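Local atomic coordinates of A rubisco-like protein (Burkholderia fungorum, PDB entry 3NWR), a protein that is of undetermined function but belongs to the rubisco-like branch of the RuBisCO large-chain family and is probably a lyase. Residues E143-H147 against R274-V280; L279-R285 against V313-H319; Q305-L310 against D338-L343. One frame throughout, in Å; residues are numbered along the deposited sequence.

Contact 1 of 3, residues E143-H147 against R274-V280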
loop_
_atom_site.group_PDB
_atom_site.type_symbol
_atom_site.label_atom_id
_atom_site.label_comp_id
_atom_site.label_asym_id
_atom_site.label_seq_id
_atom_site.Cartn_x
_atom_site.Cartn_y
_atom_site.Cartn_z
ATOM N N GLU A 143 -11.080 14.700 -5.062
ATOM C CA GLU A 143 -12.480 14.319 -4.995
ATOM C C GLU A 143 -13.057 14.507 -3.602
ATOM O O GLU A 143 -12.409 14.188 -2.607
ATOM C CB GLU A 143 -12.658 12.867 -5.445
ATOM C CG GLU A 143 -12.390 12.661 -6.936
ATOM C CD GLU A 143 -13.461 13.312 -7.802
ATOM O OE1 GLU A 143 -14.616 13.390 -7.354
ATOM O OE2 GLU A 143 -13.150 13.743 -8.932
ATOM N N LEU A 144 -14.289 15.013 -3.548
ATOM C CA LEU A 144 -15.036 15.117 -2.301
ATOM C C LEU A 144 -15.880 13.867 -2.098
ATOM O O LEU A 144 -16.239 13.196 -3.063
ATOM C CB LEU A 144 -15.966 16.330 -2.367
ATOM C CG LEU A 144 -15.267 17.684 -2.441
ATOM C CD1 LEU A 144 -16.272 18.774 -2.811
ATOM C CD2 LEU A 144 -14.591 17.998 -1.119
ATOM N N PRO A 145 -16.223 13.566 -0.840
ATOM C CA PRO A 145 -17.183 12.483 -0.620
ATOM C C PRO A 145 -18.503 12.844 -1.303
ATOM O O PRO A 145 -18.986 13.974 -1.160
ATOM C CB PRO A 145 -17.363 12.452 0.900
ATOM C CG PRO A 145 -16.769 13.716 1.415
ATOM C CD PRO A 145 -15.824 14.248 0.403
ATOM N N ARG A 146 -19.062 11.907 -2.057
ATOM C CA ARG A 146 -20.335 12.130 -2.727
ATOM C C ARG A 146 -21.485 12.193 -1.717
ATOM O O ARG A 146 -22.456 12.943 -1.900
ATOM C CB ARG A 146 -20.579 10.999 -3.724
ATOM C CG ARG A 146 -21.641 11.289 -4.738
ATOM C CD ARG A 146 -21.799 10.124 -5.706
ATOM N NE ARG A 146 -20.701 9.997 -6.664
ATOM C CZ ARG A 146 -20.725 10.506 -7.895
ATOM N NH1 ARG A 146 -21.784 11.194 -8.300
ATOM N NH2 ARG A 146 -19.696 10.333 -8.725
ATOM N N HIS A 147 -21.369 11.403 -0.650
ATOM C CA HIS A 147 -22.446 11.222 0.321
ATOM C C HIS A 147 -22.045 11.541 1.749
ATOM O O HIS A 147 -22.797 12.192 2.482
ATOM C CB HIS A 147 -22.961 9.786 0.264
ATOM C CG HIS A 147 -23.605 9.445 -1.039
ATOM N ND1 HIS A 147 -24.832 9.952 -1.415
ATOM C CD2 HIS A 147 -23.176 8.685 -2.073
ATOM C CE1 HIS A 147 -25.140 9.501 -2.619
ATOM N NE2 HIS A 147 -24.149 8.733 -3.043
ATOM N N ARG A 274 -14.461 6.495 -8.113
ATOM C CA ARG A 274 -15.274 7.538 -7.482
ATOM C C ARG A 274 -15.987 8.400 -8.507
ATOM O O ARG A 274 -17.136 8.815 -8.286
ATOM C CB ARG A 274 -14.394 8.427 -6.604
ATOM C CG ARG A 274 -15.030 9.762 -6.189
ATOM C CD ARG A 274 -15.987 9.605 -4.991
ATOM N NE ARG A 274 -17.215 8.892 -5.340
ATOM C CZ ARG A 274 -18.160 8.518 -4.476
ATOM N NH1 ARG A 274 -18.059 8.772 -3.161
ATOM N NH2 ARG A 274 -19.227 7.894 -4.950
ATOM N N ARG A 275 -15.313 8.690 -9.616
ATOM C CA ARG A 275 -15.893 9.566 -10.627
ATOM C C ARG A 275 -17.028 8.914 -11.411
ATOM O O ARG A 275 -17.868 9.609 -11.979
ATOM C CB ARG A 275 -14.821 10.067 -11.592
ATOM C CG ARG A 275 -13.911 11.133 -11.016
ATOM C CD ARG A 275 -13.197 11.876 -12.145
ATOM N NE ARG A 275 -12.520 10.931 -13.022
ATOM C CZ ARG A 275 -11.315 10.432 -12.774
ATOM N NH1 ARG A 275 -10.655 10.806 -11.684
ATOM N NH2 ARG A 275 -10.775 9.564 -13.615
ATOM N N THR A 276 -17.059 7.589 -11.453
ATOM C CA THR A 276 -18.063 6.911 -12.275
ATOM C C THR A 276 -19.193 6.222 -11.498
ATOM O O THR A 276 -20.173 5.785 -12.106
ATOM C CB THR A 276 -17.415 5.938 -13.292
ATOM O OG1 THR A 276 -16.568 5.011 -12.604
ATOM C CG2 THR A 276 -16.584 6.713 -14.298
ATOM N N THR A 277 -19.081 6.117 -10.177
ATOM C CA THR A 277 -20.200 5.570 -9.407
ATOM C C THR A 277 -20.868 6.591 -8.495
ATOM O O THR A 277 -20.196 7.343 -7.783
ATOM C CB THR A 277 -19.835 4.325 -8.583
ATOM O OG1 THR A 277 -21.030 3.805 -7.974
ATOM C CG2 THR A 277 -18.853 4.672 -7.495
ATOM N N PRO A 278 -22.206 6.607 -8.513
ATOM C CA PRO A 278 -22.973 7.500 -7.639
ATOM C C PRO A 278 -23.275 6.878 -6.280
ATOM O O PRO A 278 -23.996 7.486 -5.486
ATOM C CB PRO A 278 -24.272 7.699 -8.423
ATOM C CG PRO A 278 -24.454 6.406 -9.144
ATOM C CD PRO A 278 -23.061 5.935 -9.509
ATOM N N LEU A 279 -22.735 5.690 -6.021
ATOM C CA LEU A 279 -23.008 4.965 -4.787
ATOM C C LEU A 279 -22.124 5.457 -3.645
ATOM O O LEU A 279 -21.141 6.162 -3.863
ATOM C CB LEU A 279 -22.795 3.461 -5.000
ATOM C CG LEU A 279 -23.586 2.866 -6.166
ATOM C CD1 LEU A 279 -23.153 1.445 -6.458
ATOM C CD2 LEU A 279 -25.074 2.932 -5.847
ATOM N N VAL A 280 -22.502 5.095 -2.427
ATOM C CA VAL A 280 -21.643 5.302 -1.261
ATOM C C VAL A 280 -20.403 4.426 -1.402
ATOM O O VAL A 280 -20.504 3.249 -1.728
ATOM C CB VAL A 280 -22.395 4.924 0.022
ATOM C CG1 VAL A 280 -21.475 5.032 1.244
ATOM C CG2 VAL A 280 -23.616 5.815 0.197
HETATM O O HOH W 1 -10.866 13.400 -10.073
#
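The guanidinium of Arg146 lies with one face over the turn at Thr277 and Pro278, Pro278 CA standing 3.4 Å above its plane. At its edge, within that plane, NH2 of Arg146 donates to O of Arg274 at 3.0 Å (N-H...O angle 166°). Arg274 turns a guanidinium face to CB of Arg146, and the two guanidinium planes stand 60° apart. CG of Arg146 lies over one face of the His147 ring, offset toward the rim. At that ring's edge, NE2 of His147 donates in plane to O of Pro278 over 2.7 Å, almost straight at 178°; CD2 of His147 packs against CG2 of Val280. Bends at chi2 and chi3 curl Arg274 back so that its NH2 donates to both Thr277 O and Leu279 O. On the other side of the contact, a water links OE2 of Glu143 to NH1 of Arg275, whose guanidinium also salt-bridges Asp239 and Asp241 of the second subunit. The buried NE of Arg274 has no partner in the model, and NE of Arg146 comes within 3.1 Å of NH2 of Arg274, a like charge. The surrounding carbonyls of Arg274, Thr277 and Leu279, and the salt bridge from Arg274 to Asp314, probably offset this repulsion.

Contact 2 of 3, residues L279-R285 against V313-H319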
loop_
_atom_site.group_PDB
_atom_site.type_symbol
_atom_site.label_atom_id
_atom_site.label_comp_id
_atom_site.label_asym_id
_atom_site.label_seq_id
_atom_site.Cartn_x
_atom_site.Cartn_y
_atom_site.Cartn_z
ATOM N N LEU A 279 -22.735 5.690 -6.021
ATOM C CA LEU A 279 -23.008 4.965 -4.787
ATOM C C LEU A 279 -22.124 5.457 -3.645
ATOM O O LEU A 279 -21.141 6.162 -3.863
ATOM C CB LEU A 279 -22.795 3.461 -5.000
ATOM C CG LEU A 279 -23.586 2.866 -6.166
ATOM C CD1 LEU A 279 -23.153 1.445 -6.458
ATOM C CD2 LEU A 279 -25.074 2.932 -5.847
ATOM N N VAL A 280 -22.502 5.095 -2.427
ATOM C CA VAL A 280 -21.643 5.302 -1.261
ATOM C C VAL A 280 -20.403 4.426 -1.402
ATOM O O VAL A 280 -20.504 3.249 -1.728
ATOM C CB VAL A 280 -22.395 4.924 0.022
ATOM C CG1 VAL A 280 -21.475 5.032 1.244
ATOM C CG2 VAL A 280 -23.616 5.815 0.197
ATOM N N LEU A 281 -19.241 5.014 -1.138
ATOM C CA LEU A 281 -17.966 4.315 -1.237
ATOM C C LEU A 281 -17.480 3.995 0.174
ATOM O O LEU A 281 -17.010 4.883 0.901
ATOM C CB LEU A 281 -16.950 5.196 -1.961
ATOM C CG LEU A 281 -16.272 4.647 -3.205
ATOM C CD1 LEU A 281 -15.181 5.612 -3.648
ATOM C CD2 LEU A 281 -15.711 3.259 -2.946
ATOM N N HIS A 282 -17.633 2.737 0.567
ATOM C CA HIS A 282 -17.247 2.269 1.903
ATOM C C HIS A 282 -15.817 1.732 1.821
ATOM O O HIS A 282 -15.574 0.671 1.243
ATOM C CB HIS A 282 -18.222 1.172 2.374
ATOM C CG HIS A 282 -17.930 0.633 3.743
ATOM N ND1 HIS A 282 -18.412 1.219 4.895
ATOM C CD2 HIS A 282 -17.226 -0.453 4.139
ATOM C CE1 HIS A 282 -18.006 0.523 5.944
ATOM N NE2 HIS A 282 -17.276 -0.491 5.514
ATOM N N ALA A 283 -14.872 2.463 2.404
ATOM C CA ALA A 283 -13.461 2.094 2.320
ATOM C C ALA A 283 -13.060 1.107 3.410
ATOM O O ALA A 283 -13.184 1.418 4.597
ATOM C CB ALA A 283 -12.589 3.355 2.407
ATOM N N HIS A 284 -12.578 -0.069 3.023
ATOM C CA HIS A 284 -12.080 -1.028 4.000
ATOM C C HIS A 284 -10.570 -0.930 4.013
ATOM O O HIS A 284 -9.932 -1.064 2.971
ATOM C CB HIS A 284 -12.514 -2.468 3.694
ATOM C CG HIS A 284 -12.357 -3.377 4.870
ATOM N ND1 HIS A 284 -11.144 -3.922 5.229
ATOM C CD2 HIS A 284 -13.243 -3.775 5.817
ATOM C CE1 HIS A 284 -11.294 -4.644 6.326
ATOM N NE2 HIS A 284 -12.559 -4.576 6.701
ATOM N N ARG A 285 -9.996 -0.710 5.191
ATOM C CA ARG A 285 -8.577 -0.386 5.266
ATOM C C ARG A 285 -7.660 -1.579 5.534
ATOM O O ARG A 285 -6.493 -1.389 5.877
ATOM C CB ARG A 285 -8.332 0.714 6.316
ATOM C CG ARG A 285 -8.392 0.198 7.756
ATOM C CD ARG A 285 -8.261 1.299 8.795
ATOM N NE ARG A 285 -7.813 0.715 10.057
ATOM C CZ ARG A 285 -7.650 1.388 11.194
ATOM N NH1 ARG A 285 -7.937 2.678 11.259
ATOM N NH2 ARG A 285 -7.177 0.762 12.259
ATOM N N VAL A 313 -13.679 8.793 -0.870
ATOM C CA VAL A 313 -14.386 7.790 -0.072
ATOM C C VAL A 313 -15.374 8.437 0.914
ATOM O O VAL A 313 -15.175 9.571 1.351
ATOM C CB VAL A 313 -13.421 6.866 0.686
ATOM C CG1 VAL A 313 -12.538 6.109 -0.307
ATOM C CG2 VAL A 313 -12.567 7.664 1.671
ATOM N N ASP A 314 -16.421 7.698 1.272
ATOM C CA ASP A 314 -17.489 8.232 2.112
ATOM C C ASP A 314 -17.397 7.776 3.562
ATOM O O ASP A 314 -17.849 8.485 4.460
ATOM C CB ASP A 314 -18.840 7.795 1.546
ATOM C CG ASP A 314 -19.155 8.464 0.239
ATOM O OD1 ASP A 314 -19.231 9.709 0.234
ATOM O OD2 ASP A 314 -19.323 7.755 -0.780
ATOM N N HIS A 315 -16.859 6.576 3.770
ATOM C CA HIS A 315 -16.690 5.993 5.097
ATOM C C HIS A 315 -15.245 5.568 5.282
ATOM O O HIS A 315 -14.605 5.105 4.337
ATOM C CB HIS A 315 -17.503 4.713 5.259
ATOM C CG HIS A 315 -18.968 4.844 4.978
ATOM N ND1 HIS A 315 -19.787 3.741 4.880
ATOM C CD2 HIS A 315 -19.764 5.924 4.794
ATOM C CE1 HIS A 315 -21.029 4.138 4.646
ATOM N NE2 HIS A 315 -21.041 5.459 4.593
ATOM N N MET A 316 -14.743 5.674 6.514
ATOM C CA MET A 316 -13.438 5.118 6.865
ATOM C C MET A 316 -13.526 4.318 8.155
ATOM O O MET A 316 -14.234 4.713 9.086
ATOM C CB MET A 316 -12.390 6.225 7.052
ATOM C CG MET A 316 -11.910 6.875 5.751
ATOM S SD MET A 316 -10.808 5.836 4.741
ATOM C CE MET A 316 -9.255 5.938 5.651
ATOM N N HIS A 317 -12.792 3.211 8.212
ATOM C CA HIS A 317 -12.734 2.378 9.404
ATOM C C HIS A 317 -11.733 2.893 10.423
ATOM O O HIS A 317 -10.617 3.313 10.059
ATOM C CB HIS A 317 -12.374 0.949 9.022
ATOM C CG HIS A 317 -13.544 0.153 8.563
ATOM N ND1 HIS A 317 -14.156 -0.784 9.364
ATOM C CD2 HIS A 317 -14.239 0.173 7.400
ATOM C CE1 HIS A 317 -15.176 -1.315 8.711
ATOM N NE2 HIS A 317 -15.248 -0.751 7.517
ATOM N N VAL A 318 -12.122 2.816 11.695
ATOM C CA VAL A 318 -11.279 3.267 12.798
ATOM C C VAL A 318 -11.036 2.185 13.848
ATOM O O VAL A 318 -10.408 2.448 14.877
ATOM C CB VAL A 318 -11.872 4.513 13.490
ATOM C CG1 VAL A 318 -12.017 5.649 12.492
ATOM C CG2 VAL A 318 -13.217 4.206 14.149
ATOM N N HIS A 319 -11.487 0.971 13.558
ATOM C CA HIS A 319 -11.479 -0.134 14.509
ATOM C C HIS A 319 -12.332 0.242 15.718
ATOM O O HIS A 319 -13.336 0.918 15.525
ATOM C CB HIS A 319 -10.060 -0.645 14.769
ATOM C CG HIS A 319 -9.490 -1.358 13.579
ATOM N ND1 HIS A 319 -8.267 -1.995 13.592
ATOM C CD2 HIS A 319 -9.997 -1.546 12.334
ATOM C CE1 HIS A 319 -8.042 -2.538 12.408
ATOM N NE2 HIS A 319 -9.078 -2.282 11.625
HETATM O O HOH W 2 -11.093 2.706 5.881
HETATM O O HOH W 3 -7.538 2.177 14.811
#
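Hydrogen bonds between histidines carry much of the side-chain contact. ND1 of His282 and ND1 of His315 are 2.9 Å apart, each at the edge of the other's ring, in a nearly straight bond. At the other end of the imidazole, NE2 of His282 is hydrogen-bonded to NE2 of His317, so one ring bridges two histidines of the adjacent strand. A chi1 of -179° sets CG of His282 anti to the backbone N, which helps to place the ring between them. The edge of His284 points at the face of His317, planes 50° apart, completing an aromatic cluster; ND1 of His284 is hydrogen-bonded to Asn286, and its NE2 makes a weak hydrogen bond to the carboxylated lysine at position 195. Two backbone bonds pair His282 with His315 in parallel: His315 N to Leu281 O, weak, and Ala283 N to His315 O at 3.3 Å. Just before strand 315-319, Asp314 N also donates to Leu281 O at 2.9 Å, and Asp314 OD2 accepts from Leu281 N at 2.8 Å on its anti lone pair. Farther along, a water joins Ala283 O to His317 N. Arg285 places NH2 3.2 Å above the centre of the His319 ring, whose ND1 is hydrogen-bonded to Gln327. On the face of the sheet that carries Ala283 and Met316, away from His282 and His315, CB of Ala283 touches Met316 SD at 3.8 Å and CG1 of Val313, which reaches over from the preceding loop. A beta-alpha-beta crossover through helix 301-309 joins these TIM-barrel strands; that helix covers Met316 with Tyr304 and Trp308, and strands 257-261 and 352-355 flank the pair.

Contact 3 of 3, residues Q305-L310 against D338-L343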
loop_
_atom_site.group_PDB
_atom_site.type_symbol
_atom_site.label_atom_id
_atom_site.label_comp_id
_atom_site.label_asym_id
_atom_site.label_seq_id
_atom_site.Cartn_x
_atom_site.Cartn_y
_atom_site.Cartn_z
ATOM N N GLN A 305 -5.629 8.945 6.410
ATOM C CA GLN A 305 -7.016 9.304 6.100
ATOM C C GLN A 305 -7.099 10.586 5.274
ATOM O O GLN A 305 -8.033 10.766 4.503
ATOM C CB GLN A 305 -7.864 9.395 7.379
ATOM C CG GLN A 305 -7.475 10.528 8.335
ATOM C CD GLN A 305 -8.367 11.749 8.213
ATOM O OE1 GLN A 305 -9.590 11.634 8.119
ATOM N NE2 GLN A 305 -7.756 12.938 8.255
ATOM N N THR A 306 -6.113 11.471 5.420
ATOM C CA THR A 306 -6.053 12.635 4.538
ATOM C C THR A 306 -5.904 12.193 3.083
ATOM O O THR A 306 -6.703 12.583 2.218
ATOM C CB THR A 306 -4.901 13.577 4.911
ATOM O OG1 THR A 306 -5.123 14.112 6.222
ATOM C CG2 THR A 306 -4.809 14.720 3.909
ATOM N N LEU A 307 -4.890 11.368 2.812
ATOM C CA LEU A 307 -4.666 10.892 1.453
ATOM C C LEU A 307 -5.882 10.148 0.925
ATOM O O LEU A 307 -6.334 10.403 -0.192
ATOM C CB LEU A 307 -3.439 9.991 1.406
ATOM C CG LEU A 307 -2.125 10.672 1.765
ATOM C CD1 LEU A 307 -1.052 9.607 1.889
ATOM C CD2 LEU A 307 -1.758 11.695 0.700
ATOM N N TRP A 308 -6.427 9.235 1.723
ATOM C CA TRP A 308 -7.594 8.483 1.260
ATOM C C TRP A 308 -8.835 9.342 1.029
ATOM O O TRP A 308 -9.592 9.105 0.100
ATOM C CB TRP A 308 -7.854 7.241 2.138
ATOM C CG TRP A 308 -6.954 6.166 1.670
ATOM C CD1 TRP A 308 -5.814 5.688 2.277
ATOM C CD2 TRP A 308 -7.048 5.509 0.415
ATOM N NE1 TRP A 308 -5.219 4.738 1.468
ATOM C CE2 TRP A 308 -5.966 4.613 0.322
ATOM C CE3 TRP A 308 -7.967 5.576 -0.639
ATOM C CZ2 TRP A 308 -5.774 3.790 -0.793
ATOM C CZ3 TRP A 308 -7.772 4.772 -1.735
ATOM C CH2 TRP A 308 -6.683 3.891 -1.809
ATOM N N ARG A 309 -9.030 10.365 1.855
ATOM C CA ARG A 309 -10.188 11.222 1.656
ATOM C C ARG A 309 -10.104 12.004 0.341
ATOM O O ARG A 309 -11.132 12.356 -0.241
ATOM C CB ARG A 309 -10.381 12.125 2.869
ATOM C CG ARG A 309 -11.070 11.381 4.004
ATOM C CD ARG A 309 -10.995 12.116 5.331
ATOM N NE ARG A 309 -11.730 13.376 5.316
ATOM C CZ ARG A 309 -11.855 14.153 6.385
ATOM N NH1 ARG A 309 -12.539 15.291 6.307
ATOM N NH2 ARG A 309 -11.291 13.787 7.538
ATOM N N LEU A 310 -8.891 12.244 -0.148
ATOM C CA LEU A 310 -8.730 12.901 -1.450
ATOM C C LEU A 310 -9.262 12.056 -2.609
ATOM O O LEU A 310 -9.503 12.583 -3.702
ATOM C CB LEU A 310 -7.270 13.298 -1.708
ATOM C CG LEU A 310 -6.667 14.265 -0.681
ATOM C CD1 LEU A 310 -5.178 14.496 -0.952
ATOM C CD2 LEU A 310 -7.418 15.597 -0.669
ATOM N N ASP A 338 -10.474 12.412 13.601
ATOM C CA ASP A 338 -9.933 12.802 12.296
ATOM C C ASP A 338 -11.026 12.786 11.224
ATOM O O ASP A 338 -11.147 13.721 10.422
ATOM C CB ASP A 338 -8.801 11.863 11.864
ATOM C CG ASP A 338 -7.500 12.107 12.607
ATOM O OD1 ASP A 338 -7.254 13.255 13.063
ATOM O OD2 ASP A 338 -6.699 11.146 12.705
ATOM N N CYS A 339 -11.820 11.721 11.208
ATOM C CA CYS A 339 -12.881 11.552 10.215
ATOM C C CYS A 339 -13.850 12.724 10.204
ATOM O O CYS A 339 -14.327 13.145 9.141
ATOM C CB CYS A 339 -13.653 10.256 10.463
ATOM S SG CYS A 339 -12.719 8.753 10.129
ATOM N N ALA A 340 -14.134 13.248 11.396
ATOM C CA ALA A 340 -15.095 14.340 11.538
ATOM C C ALA A 340 -14.484 15.717 11.279
ATOM O O ALA A 340 -15.199 16.706 11.145
ATOM C CB ALA A 340 -15.723 14.302 12.923
ATOM N N THR A 341 -13.161 15.778 11.199
ATOM C CA THR A 341 -12.466 17.040 11.016
ATOM C C THR A 341 -12.314 17.335 9.525
ATOM O O THR A 341 -11.709 16.544 8.808
ATOM C CB THR A 341 -11.074 16.974 11.672
ATOM O OG1 THR A 341 -11.215 16.629 13.058
ATOM C CG2 THR A 341 -10.320 18.316 11.538
ATOM N N PRO A 342 -12.865 18.467 9.044
ATOM C CA PRO A 342 -12.682 18.803 7.622
ATOM C C PRO A 342 -11.204 18.910 7.278
ATOM O O PRO A 342 -10.395 19.334 8.112
ATOM C CB PRO A 342 -13.355 20.175 7.488
ATOM C CG PRO A 342 -14.352 20.208 8.609
ATOM C CD PRO A 342 -13.681 19.476 9.746
ATOM N N LEU A 343 -10.840 18.511 6.064
ATOM C CA LEU A 343 -9.431 18.523 5.680
ATOM C C LEU A 343 -8.859 19.942 5.663
ATOM O O LEU A 343 -7.676 20.146 5.933
ATOM C CB LEU A 343 -9.222 17.838 4.320
ATOM C CG LEU A 343 -9.489 16.326 4.243
ATOM C CD1 LEU A 343 -9.056 15.756 2.894
ATOM C CD2 LEU A 343 -8.790 15.594 5.387
HETATM O O HOH W 4 -8.881 15.682 9.036
#
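Two neighbouring outer helices of the TIM barrel meet here late in helix 301-309, where Arg309 reaches the turn that follows helix 329-340. Both terminal nitrogens of its guanidinium grip one carbonyl: NH1 of Arg309 donates to O of Thr341 at 2.9 Å, and NH2 of Arg309 reaches the same oxygen at 3.1 Å. The two arrive from the same face of the carbonyl plane, and their N-H...O angles of 145° and 138° reflect the sharing of one acceptor. A weak bond runs from NH2 of Arg309 to Asp338 O. Within its own helix, NH2 of Arg309 also donates to OE1 of Gln305 over 2.8 Å, in the amide carbonyl plane and on a lone pair, so the glutamine helps to fix the guanidinium's rotation. A bend at chi3 (66°) turns this group toward the loop. Leu343 covers one guanidinium face, with CD2 3.5 Å above the plane and over its centre; Cys339 O lies over the opposite face, too badly angled for a hydrogen bond. The other methyl, CD1 of Leu343, packs on CD2 of Leu310 at 3.9 Å. The amide of Gln305 lies against CB of Asp338, its CD 3.7 Å from that carbon. A water connects NE2 of Gln305 with Thr341 O. Asp349 is a second anchor for the turn, forming a salt bridge with NH1 of Arg309 and accepting from Leu343 N. Inward, Gln305 and Cys339 both rest on Met316 of strand 315-319; on another side, helix 107-114 meets Leu307 and Leu310.

Contact 2 is the buried one, its centre about 6 Å from the centre of the chain, against about 16 Å for contact 1 and 10 Å for contact 3, both partly buried. Chemistry changes accordingly: histidines and backbone bonds join the strands of contact 2, while the outer contacts rely on arginines, and in contact 1 also a histidine, that donate to backbone carbonyls of helices and turns. Contacts 1 and 2 share Leu279 and Val280, and Asp314 ties them, also accepting from His147 N. Helix 301-309 of contact 3 is the crossover between the strands of contact 2, and Cys339 SG packs on Met316 and Val318. A probable hydrogen bond, Glu143 N to Leu310 O, connects contacts 1 and 3.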